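Local coordinates for protein agarase (Microbulbifer thermotolerans, PDB 3WZ1) that hydrolyses beta-1,4-galactosidic linkages within agarose chains through its GH16 catalytic domain, releasing mainly neoagarotetraose, at residues 29-34 with 44-49; 49-54 with 233-238; 102-107 with 128-133. All coordinates share one frame; numbering follows the deposited sequence.

Contact 1: residues 29-34 with 44-49; sequences FNYEAP and ERWKEG
F29 and Y31 meet the indole of W46 in a small, buried aromatic contact that packs the loop after strand 18-22 against the GH16 beta-jelly roll, at the first residue of strand 46-48. Most of the contact falls on the pyrrole side of the indole: F29 CE1 comes to 3.8 Å from W46 NE1, and Y31 OH lies 4.0 Å from W46 CD1. F29 reaches the benzene ring too, its CZ 4.2 Å from W46 CZ2. The F29 and W46 side chains cross at about a right angle, and their near-parallel rings, 28° apart, barely overlap, so this is not a true stack. With chi1 of 51°, Y31 holds CG between its backbone N and carbonyl carbon and sends the phenol across toward W46, its hydroxyl ending beside the indole NE1. The two polar groups do not bond to each other; both are hydrogen-bonded to D27 OD2, which thus gathers them at one buried point. R45 CB sits 3.5 Å above one face of the indole, toward its rim. D27 OD1 also accepts from the backbone N of F29, whose side chain lies about 4 Å from a bound sodium ion. Y31 continues onto R41 and F42 of helix 40-45, F29 packs on V69 of strand 67-70, and W46 rests on I92 and S94 of strand 87-94, the antiparallel partner of strand 46-48.

Contact 2: residues 49-54 with 233-238; sequences GFINPW and YAIINM
I51 turns its CG2 methyl onto the root of Y233, while F50 beside it brings the CD1-CE1 side of its ring to the I235 CD1 methyl, at an oblique angle. The closest approach is I51 CG2 to Y233 CB, 3.7 Å. The same methyl lies 3.9 Å from Y233 CG, obliquely placed against the phenol ring. I51 has a chi1 of 56°, which puts CG1 between backbone N and carbonyl carbon and leaves CG2 as the branch that meets the strand; CG1 instead lies 3.6 Å above the centre of the F50 ring, a CH-pi-like packing within the loop. I235 CD1 is 4.0 Å from F50 CE1 and also reaches I51 CG2 at 4.2 Å. The loop after strand 46-48 lies across the face of strand 232-239 that carries Y233 and I235, a strand of the GH16 beta-jelly roll hydrogen-bonded on its two sides to strands 87-94 and 116-123. The I235 side chain is about 8 Å from that of E129, the predicted nucleophile. L122 of strand 116-123 touches both F50 and I51, and the F50 ring meets that of W62. Farther along the loop, N52 OD1 accepts from the backbone N of W54 at 2.9 Å in the carbonyl plane, closing an Asx turn.

Contact 3: residues 102-107 with 128-133; sequences VYMEAR and EEIDVI. With NA (sodium ion), chain C.
M104 reaches from strand 102-109 toward I130 and V132 between the stacked sheets of the jelly roll. Its CB points at the other segment, and with chi2 at -180° the chain runs out straight through CG to SD. The last torsion, chi3 -65°, then turns CE aside, toward the 128-133 strand, so that the methyl faces both branched residues, 4.4 Å from I130 CG2 and equally 4.4 Å from V132 CG2. The other branch of V132, CG1, lies 4.0 Å from the M104 backbone O. Further along, A106 CB meets I133 CD1 at 4.0 Å. F121 and F119 of strand 116-123 pack on M104 and A106 respectively, and F271 and V269 of strand 264-276 also line this layer. At the start of 128-133, E128 OE2 binds a sodium ion at 2.3 Å; water 1, T226, G227 and S229 supply further ligands. V132 and I133 both face F119, a classic beta bulge. It follows E129 and D131, whose side chains pack on H155 of strand 150-158, and precedes E134. With E129 and E134 the predicted nucleophile and proton donor, E129, D131 and E134 fit the E-x-D-x-x-E signature of the beta-bulge type of GH16 active-site strand.

Overall arrangement
The touching residues of contacts 1 and 3 are all buried, whereas contact 2 is partly open at I51 and Y233. Contacts 1 and 2 follow one another along the chain, share G49 and touch where the W46 indole packs on A234 and I236. Contact 3 is nested inside the long loop that contact 2 closes, and strand 116-123 packs on both. Contact 1 is aromatic, its polar groups drawn to one acid; contact 2 mixes aromatic and branched aliphatic groups; contact 3, nearest the chain centre, is aliphatic, a methionine methyl and an alanine against branched side chains. Residues 128-133 add the predicted nucleophile and a sodium ligand; contact 1 lies away from the predicted catalytic residues, though F29 comes within about 4 Å of the other sodium ion.

Contact 1: residues 29-34 with 44-49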
loop_
_atom_site.group_PDB
_atom_site.type_symbol
_atom_site.label_atom_id
_atom_site.label_comp_id
_atom_site.label_asym_id
_atom_site.label_seq_id
_atom_site.Cartn_x
_atom_site.Cartn_y
_atom_site.Cartn_z
ATOM N N PHE A 29 -6.122 5.891 -13.370
ATOM C CA PHE A 29 -5.630 7.255 -13.171
ATOM C C PHE A 29 -5.359 8.000 -14.476
ATOM O O PHE A 29 -4.449 8.817 -14.568
ATOM C CB PHE A 29 -4.397 7.240 -12.243
ATOM C CG PHE A 29 -4.706 6.698 -10.871
ATOM C CD1 PHE A 29 -5.584 7.367 -10.029
ATOM C CD2 PHE A 29 -4.144 5.499 -10.429
ATOM C CE1 PHE A 29 -5.898 6.857 -8.798
ATOM C CE2 PHE A 29 -4.457 4.986 -9.190
ATOM C CZ PHE A 29 -5.331 5.677 -8.372
ATOM N N ASN A 30 -6.201 7.750 -15.465
ATOM C CA ASN A 30 -6.113 8.454 -16.737
ATOM C C ASN A 30 -7.081 9.632 -16.774
ATOM O O ASN A 30 -8.039 9.697 -17.561
ATOM C CB ASN A 30 -6.306 7.480 -17.899
ATOM C CG ASN A 30 -5.115 6.583 -18.076
ATOM O OD1 ASN A 30 -5.226 5.367 -17.975
ATOM N ND2 ASN A 30 -3.964 7.172 -18.313
ATOM N N TYR A 31 -6.819 10.560 -15.872
ATOM C CA TYR A 31 -7.561 11.815 -15.784
ATOM C C TYR A 31 -6.676 12.822 -15.082
ATOM O O TYR A 31 -5.627 12.468 -14.517
ATOM C CB TYR A 31 -8.887 11.653 -15.039
ATOM C CG TYR A 31 -8.804 10.962 -13.683
ATOM C CD1 TYR A 31 -8.889 9.578 -13.579
ATOM C CD2 TYR A 31 -8.686 11.708 -12.509
ATOM C CE1 TYR A 31 -8.811 8.957 -12.354
ATOM C CE2 TYR A 31 -8.630 11.101 -11.279
ATOM C CZ TYR A 31 -8.693 9.721 -11.197
ATOM O OH TYR A 31 -8.644 9.101 -9.953
ATOM N N GLU A 32 -7.093 14.084 -15.108
ATOM C CA GLU A 32 -6.325 15.154 -14.484
ATOM C C GLU A 32 -7.060 15.586 -13.209
ATOM O O GLU A 32 -8.207 16.029 -13.265
ATOM C CB GLU A 32 -6.145 16.320 -15.467
ATOM C CG GLU A 32 -5.299 15.959 -16.678
ATOM C CD GLU A 32 -3.869 15.589 -16.314
ATOM O OE1 GLU A 32 -3.248 16.325 -15.516
ATOM O OE2 GLU A 32 -3.359 14.555 -16.831
ATOM N N ALA A 33 -6.394 15.420 -12.062
ATOM C CA ALA A 33 -6.924 15.868 -10.769
ATOM C C ALA A 33 -5.821 16.627 -10.049
ATOM O O ALA A 33 -4.962 16.040 -9.374
ATOM C CB ALA A 33 -7.423 14.698 -9.945
ATOM N N PRO A 34 -5.802 17.955 -10.226
ATOM C CA PRO A 34 -4.785 18.772 -9.594
ATOM C C PRO A 34 -4.785 18.677 -8.082
ATOM O O PRO A 34 -5.805 18.364 -7.477
ATOM C CB PRO A 34 -5.130 20.183 -10.072
ATOM C CG PRO A 34 -5.774 19.967 -11.385
ATOM C CD PRO A 34 -6.586 18.726 -11.218
ATOM N N GLU A 44 -15.194 10.191 -7.329
ATOM C CA GLU A 44 -16.089 9.063 -7.508
ATOM C C GLU A 44 -15.627 7.856 -6.685
ATOM O O GLU A 44 -16.448 7.028 -6.260
ATOM C CB GLU A 44 -16.197 8.649 -8.972
ATOM C CG GLU A 44 -17.000 9.574 -9.875
ATOM C CD GLU A 44 -16.839 9.182 -11.346
ATOM O OE1 GLU A 44 -16.593 7.982 -11.633
ATOM O OE2 GLU A 44 -16.907 10.063 -12.224
ATOM N N ARG A 45 -14.317 7.745 -6.483
ATOM C CA ARG A 45 -13.747 6.599 -5.771
ATOM C C ARG A 45 -13.039 6.938 -4.471
ATOM O O ARG A 45 -13.010 6.109 -3.554
ATOM C CB ARG A 45 -12.731 5.882 -6.669
ATOM C CG ARG A 45 -13.358 5.170 -7.852
ATOM C CD ARG A 45 -12.300 4.649 -8.802
ATOM N NE ARG A 45 -12.953 3.849 -9.831
ATOM C CZ ARG A 45 -13.607 4.343 -10.876
ATOM N NH1 ARG A 45 -13.678 5.655 -11.106
ATOM N NH2 ARG A 45 -14.215 3.505 -11.699
ATOM N N TRP A 46 -12.415 8.117 -4.434
ATOM C CA TRP A 46 -11.381 8.432 -3.438
ATOM C C TRP A 46 -11.706 9.624 -2.586
ATOM O O TRP A 46 -12.433 10.531 -3.004
ATOM C CB TRP A 46 -10.021 8.713 -4.111
ATOM C CG TRP A 46 -9.607 7.603 -5.056
ATOM C CD1 TRP A 46 -9.645 7.636 -6.415
ATOM C CD2 TRP A 46 -9.157 6.290 -4.690
ATOM N NE1 TRP A 46 -9.227 6.420 -6.925
ATOM C CE2 TRP A 46 -8.923 5.584 -5.886
ATOM C CE3 TRP A 46 -8.898 5.654 -3.470
ATOM C CZ2 TRP A 46 -8.473 4.261 -5.893
ATOM C CZ3 TRP A 46 -8.444 4.348 -3.481
ATOM C CH2 TRP A 46 -8.238 3.672 -4.678
ATOM N N LYS A 47 -11.143 9.625 -1.392
ATOM C CA LYS A 47 -11.058 10.832 -0.579
ATOM C C LYS A 47 -9.591 11.142 -0.316
ATOM O O LYS A 47 -8.739 10.232 -0.323
ATOM C CB LYS A 47 -11.822 10.655 0.745
ATOM C CG LYS A 47 -11.187 9.643 1.710
ATOM C CD LYS A 47 -11.879 9.484 3.061
ATOM C CE LYS A 47 -11.695 10.686 3.991
ATOM N NZ LYS A 47 -10.349 11.023 4.572
ATOM N N GLU A 48 -9.278 12.419 -0.074
ATOM C CA GLU A 48 -7.934 12.766 0.396
ATOM C C GLU A 48 -7.791 12.339 1.847
ATOM O O GLU A 48 -8.763 12.393 2.614
ATOM C CB GLU A 48 -7.679 14.265 0.258
ATOM C CG GLU A 48 -7.584 14.691 -1.206
ATOM C CD GLU A 48 -8.235 16.024 -1.490
ATOM O OE1 GLU A 48 -7.575 16.885 -2.106
ATOM O OE2 GLU A 48 -9.432 16.176 -1.108
ATOM N N GLY A 49 -6.590 11.943 2.237
ATOM C CA GLY A 49 -6.280 11.589 3.624
ATOM C C GLY A 49 -6.436 10.120 3.932
ATOM O O GLY A 49 -6.063 9.272 3.119
#

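Contact 2: residues 49-54 with 233-238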
loop_
_atom_site.group_PDB
_atom_site.type_symbol
_atom_site.label_atom_id
_atom_site.label_comp_id
_atom_site.label_asym_id
_atom_site.label_seq_id
_atom_site.Cartn_x
_atom_site.Cartn_y
_atom_site.Cartn_z
ATOM N N GLY A 49 -6.590 11.943 2.237
ATOM C CA GLY A 49 -6.280 11.589 3.624
ATOM C C GLY A 49 -6.436 10.120 3.932
ATOM O O GLY A 49 -6.063 9.272 3.119
ATOM N N PHE A 50 -7.014 9.850 5.100
ATOM C CA PHE A 50 -6.956 8.559 5.782
ATOM C C PHE A 50 -8.391 8.114 6.049
ATOM O O PHE A 50 -9.367 8.766 5.622
ATOM C CB PHE A 50 -6.132 8.785 7.087
ATOM C CG PHE A 50 -5.884 7.564 7.947
ATOM C CD1 PHE A 50 -5.277 6.418 7.451
ATOM C CD2 PHE A 50 -6.213 7.582 9.300
ATOM C CE1 PHE A 50 -5.051 5.325 8.261
ATOM C CE2 PHE A 50 -5.969 6.482 10.116
ATOM C CZ PHE A 50 -5.375 5.347 9.592
ATOM N N ILE A 51 -8.549 6.992 6.750
ATOM C CA ILE A 51 -9.896 6.509 7.110
ATOM C C ILE A 51 -10.577 7.385 8.155
ATOM O O ILE A 51 -11.800 7.295 8.325
ATOM C CB ILE A 51 -9.908 5.040 7.580
ATOM C CG1 ILE A 51 -8.945 4.819 8.754
ATOM C CG2 ILE A 51 -9.556 4.109 6.428
ATOM C CD1 ILE A 51 -9.199 3.530 9.493
ATOM N N ASN A 52 -9.789 8.202 8.853
ATOM C CA ASN A 52 -10.292 9.104 9.890
ATOM C C ASN A 52 -9.375 10.336 9.927
ATOM O O ASN A 52 -8.441 10.429 9.118
ATOM C CB ASN A 52 -10.417 8.351 11.227
ATOM C CG ASN A 52 -9.085 7.865 11.779
ATOM O OD1 ASN A 52 -8.112 8.608 11.838
ATOM N ND2 ASN A 52 -9.043 6.601 12.222
ATOM N N PRO A 53 -9.629 11.300 10.835
ATOM C CA PRO A 53 -8.823 12.511 10.788
ATOM C C PRO A 53 -7.366 12.425 11.246
ATOM O O PRO A 53 -6.660 13.443 11.204
ATOM C CB PRO A 53 -9.593 13.464 11.712
ATOM C CG PRO A 53 -11.006 12.979 11.637
ATOM C CD PRO A 53 -10.844 11.488 11.638
ATOM N N TRP A 54 -6.898 11.268 11.704
ATOM C CA TRP A 54 -5.500 11.141 12.104
ATOM C C TRP A 54 -4.578 11.576 10.977
ATOM O O TRP A 54 -4.800 11.204 9.836
ATOM C CB TRP A 54 -5.193 9.702 12.466
ATOM C CG TRP A 54 -3.865 9.464 13.082
ATOM C CD1 TRP A 54 -3.322 10.128 14.149
ATOM C CD2 TRP A 54 -2.935 8.433 12.738
ATOM N NE1 TRP A 54 -2.088 9.600 14.452
ATOM C CE2 TRP A 54 -1.837 8.548 13.615
ATOM C CE3 TRP A 54 -2.908 7.438 11.756
ATOM C CZ2 TRP A 54 -0.735 7.690 13.555
ATOM C CZ3 TRP A 54 -1.806 6.577 11.708
ATOM C CH2 TRP A 54 -0.734 6.724 12.602
ATOM N N TYR A 233 -10.507 -0.545 3.949
ATOM C CA TYR A 233 -10.401 0.539 2.988
ATOM C C TYR A 233 -9.032 0.493 2.319
ATOM O O TYR A 233 -8.024 0.200 2.977
ATOM C CB TYR A 233 -10.609 1.900 3.676
ATOM C CG TYR A 233 -12.012 2.015 4.220
ATOM C CD1 TYR A 233 -12.339 1.500 5.467
ATOM C CD2 TYR A 233 -13.015 2.582 3.447
ATOM C CE1 TYR A 233 -13.640 1.538 5.924
ATOM C CE2 TYR A 233 -14.322 2.625 3.906
ATOM C CZ TYR A 233 -14.607 2.103 5.137
ATOM O OH TYR A 233 -15.913 2.132 5.604
ATOM N N ALA A 234 -9.004 0.778 1.021
ATOM C CA ALA A 234 -7.748 0.909 0.293
ATOM C C ALA A 234 -7.105 2.250 0.588
ATOM O O ALA A 234 -7.782 3.282 0.516
ATOM C CB ALA A 234 -8.014 0.766 -1.193
ATOM N N ILE A 235 -5.801 2.242 0.868
ATOM C CA ILE A 235 -5.066 3.453 1.181
ATOM C C ILE A 235 -3.787 3.457 0.365
ATOM O O ILE A 235 -3.062 2.457 0.292
ATOM C CB ILE A 235 -4.730 3.532 2.693
ATOM C CG1 ILE A 235 -6.006 3.334 3.539
ATOM C CG2 ILE A 235 -4.038 4.835 3.024
ATOM C CD1 ILE A 235 -5.726 3.132 5.017
ATOM N N ILE A 236 -3.518 4.602 -0.242
ATOM C CA ILE A 236 -2.276 4.808 -0.989
ATOM C C ILE A 236 -1.626 6.011 -0.346
ATOM O O ILE A 236 -2.207 7.092 -0.330
ATOM C CB ILE A 236 -2.521 5.061 -2.476
ATOM C CG1 ILE A 236 -3.340 3.918 -3.109
ATOM C CG2 ILE A 236 -1.167 5.218 -3.183
ATOM C CD1 ILE A 236 -4.021 4.314 -4.405
ATOM N N ASN A 237 -0.434 5.848 0.210
ATOM C CA ASN A 237 0.205 6.962 0.871
ATOM C C ASN A 237 1.707 6.841 0.847
ATOM O O ASN A 237 2.244 5.846 0.341
ATOM C CB ASN A 237 -0.335 7.134 2.308
ATOM C CG ASN A 237 0.217 6.123 3.292
ATOM O OD1 ASN A 237 1.288 5.548 3.086
ATOM N ND2 ASN A 237 -0.494 5.915 4.388
ATOM N N MET A 238 2.386 7.856 1.384
ATOM C CA MET A 238 3.691 7.639 1.987
ATOM C C MET A 238 3.569 7.866 3.477
ATOM O O MET A 238 2.665 8.557 3.943
ATOM C CB MET A 238 4.786 8.540 1.436
ATOM C CG MET A 238 5.372 8.072 0.112
ATOM S SD MET A 238 6.855 8.946 -0.391
ATOM C CE MET A 238 6.190 10.423 -1.092
#

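Contact 3: residues 102-107 with 128-133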
loop_
_atom_site.group_PDB
_atom_site.type_symbol
_atom_site.label_atom_id
_atom_site.label_comp_id
_atom_site.label_asym_id
_atom_site.label_seq_id
_atom_site.Cartn_x
_atom_site.Cartn_y
_atom_site.Cartn_z
ATOM N N VAL A 102 -11.007 -11.268 -2.371
ATOM C CA VAL A 102 -10.701 -10.217 -3.308
ATOM C C VAL A 102 -9.220 -10.220 -3.634
ATOM O O VAL A 102 -8.401 -10.451 -2.748
ATOM C CB VAL A 102 -11.143 -8.830 -2.752
ATOM C CG1 VAL A 102 -10.401 -8.491 -1.459
ATOM C CG2 VAL A 102 -10.986 -7.737 -3.798
ATOM N N TYR A 103 -8.896 -9.993 -4.906
ATOM C CA TYR A 103 -7.503 -9.788 -5.331
ATOM C C TYR A 103 -7.277 -8.294 -5.476
ATOM O O TYR A 103 -8.046 -7.630 -6.153
ATOM C CB TYR A 103 -7.209 -10.495 -6.668
ATOM C CG TYR A 103 -5.792 -10.308 -7.145
ATOM C CD1 TYR A 103 -4.736 -10.982 -6.531
ATOM C CD2 TYR A 103 -5.491 -9.427 -8.187
ATOM C CE1 TYR A 103 -3.431 -10.809 -6.944
ATOM C CE2 TYR A 103 -4.181 -9.239 -8.588
ATOM C CZ TYR A 103 -3.156 -9.924 -7.961
ATOM O OH TYR A 103 -1.847 -9.750 -8.366
ATOM N N MET A 104 -6.223 -7.781 -4.844
ATOM C CA MET A 104 -5.970 -6.335 -4.745
ATOM C C MET A 104 -4.543 -6.069 -5.205
ATOM O O MET A 104 -3.616 -6.631 -4.628
ATOM C CB MET A 104 -6.122 -5.895 -3.284
ATOM C CG MET A 104 -7.363 -6.453 -2.619
ATOM S SD MET A 104 -7.583 -5.951 -0.876
ATOM C CE MET A 104 -6.191 -6.743 -0.108
ATOM N N GLU A 105 -4.367 -5.219 -6.216
ATOM C CA GLU A 105 -3.060 -5.066 -6.861
ATOM C C GLU A 105 -2.781 -3.635 -7.251
ATOM O O GLU A 105 -3.675 -2.932 -7.731
ATOM C CB GLU A 105 -3.012 -5.960 -8.095
ATOM C CG GLU A 105 -1.646 -6.061 -8.761
ATOM C CD GLU A 105 -1.780 -6.653 -10.137
ATOM O OE1 GLU A 105 -2.148 -5.891 -11.067
ATOM O OE2 GLU A 105 -1.478 -7.824 -10.257
ATOM N N ALA A 106 -1.532 -3.203 -7.074
ATOM C CA ALA A 106 -1.090 -1.912 -7.588
ATOM C C ALA A 106 0.105 -2.096 -8.494
ATOM O O ALA A 106 0.926 -2.972 -8.261
ATOM C CB ALA A 106 -0.695 -0.977 -6.469
ATOM N N ARG A 107 0.195 -1.242 -9.512
ATOM C CA ARG A 107 1.416 -1.116 -10.294
ATOM C C ARG A 107 1.996 0.248 -9.970
ATOM O O ARG A 107 1.332 1.276 -10.141
ATOM C CB ARG A 107 1.139 -1.252 -11.795
ATOM C CG ARG A 107 2.384 -1.063 -12.666
ATOM C CD ARG A 107 2.127 -1.332 -14.135
ATOM N NE ARG A 107 3.410 -1.427 -14.838
ATOM C CZ ARG A 107 3.923 -0.497 -15.649
ATOM N NH1 ARG A 107 3.287 0.630 -15.922
ATOM N NH2 ARG A 107 5.098 -0.714 -16.210
ATOM N N GLU A 128 -7.453 -4.251 11.958
ATOM C CA GLU A 128 -7.050 -5.259 10.975
ATOM C C GLU A 128 -6.494 -4.575 9.735
ATOM O O GLU A 128 -7.137 -3.673 9.182
ATOM C CB GLU A 128 -8.227 -6.189 10.630
ATOM C CG GLU A 128 -8.686 -7.014 11.825
ATOM C CD GLU A 128 -9.903 -7.863 11.581
ATOM O OE1 GLU A 128 -10.286 -8.098 10.405
ATOM O OE2 GLU A 128 -10.491 -8.291 12.618
ATOM N N GLU A 129 -5.305 -5.014 9.316
ATOM C CA GLU A 129 -4.528 -4.363 8.261
ATOM C C GLU A 129 -3.863 -5.392 7.360
ATOM O O GLU A 129 -3.296 -6.370 7.854
ATOM C CB GLU A 129 -3.448 -3.467 8.888
ATOM C CG GLU A 129 -2.388 -2.934 7.916
ATOM C CD GLU A 129 -1.404 -1.967 8.553
ATOM O OE1 GLU A 129 -1.638 -1.513 9.701
ATOM O OE2 GLU A 129 -0.385 -1.641 7.911
ATOM N N ILE A 130 -3.903 -5.151 6.047
ATOM C CA ILE A 130 -3.122 -5.921 5.074
ATOM C C ILE A 130 -2.245 -4.950 4.294
ATOM O O ILE A 130 -2.751 -3.958 3.764
ATOM C CB ILE A 130 -4.031 -6.709 4.122
ATOM C CG1 ILE A 130 -4.851 -7.733 4.922
ATOM C CG2 ILE A 130 -3.225 -7.425 3.039
ATOM C CD1 ILE A 130 -6.009 -8.364 4.171
ATOM N N ASP A 131 -0.935 -5.220 4.260
ATOM C CA ASP A 131 0.041 -4.393 3.528
ATOM C C ASP A 131 0.495 -5.048 2.235
ATOM O O ASP A 131 1.247 -6.055 2.273
ATOM C CB ASP A 131 1.250 -4.157 4.402
ATOM C CG ASP A 131 0.872 -3.616 5.730
ATOM O OD1 ASP A 131 0.264 -2.507 5.721
ATOM O OD2 ASP A 131 1.121 -4.289 6.746
ATOM N N VAL A 132 0.116 -4.448 1.111
ATOM C CA VAL A 132 0.413 -5.013 -0.208
ATOM C C VAL A 132 1.750 -4.453 -0.694
ATOM O O VAL A 132 2.724 -5.198 -0.810
ATOM C CB VAL A 132 -0.742 -4.776 -1.211
ATOM C CG1 VAL A 132 -0.407 -5.351 -2.578
ATOM C CG2 VAL A 132 -2.039 -5.386 -0.688
ATOM N N ILE A 133 1.818 -3.139 -0.954
ATOM C CA ILE A 133 3.116 -2.452 -1.101
ATOM C C ILE A 133 3.432 -1.735 0.205
ATOM O O ILE A 133 2.649 -0.896 0.692
ATOM C CB ILE A 133 3.184 -1.458 -2.288
ATOM C CG1 ILE A 133 2.915 -2.162 -3.613
ATOM C CG2 ILE A 133 4.535 -0.733 -2.302
ATOM C CD1 ILE A 133 2.932 -1.256 -4.816
HETATM NA NA NA C . -11.677 -10.208 12.243
HETATM O O HOH W 1 -14.040 -9.429 13.033
#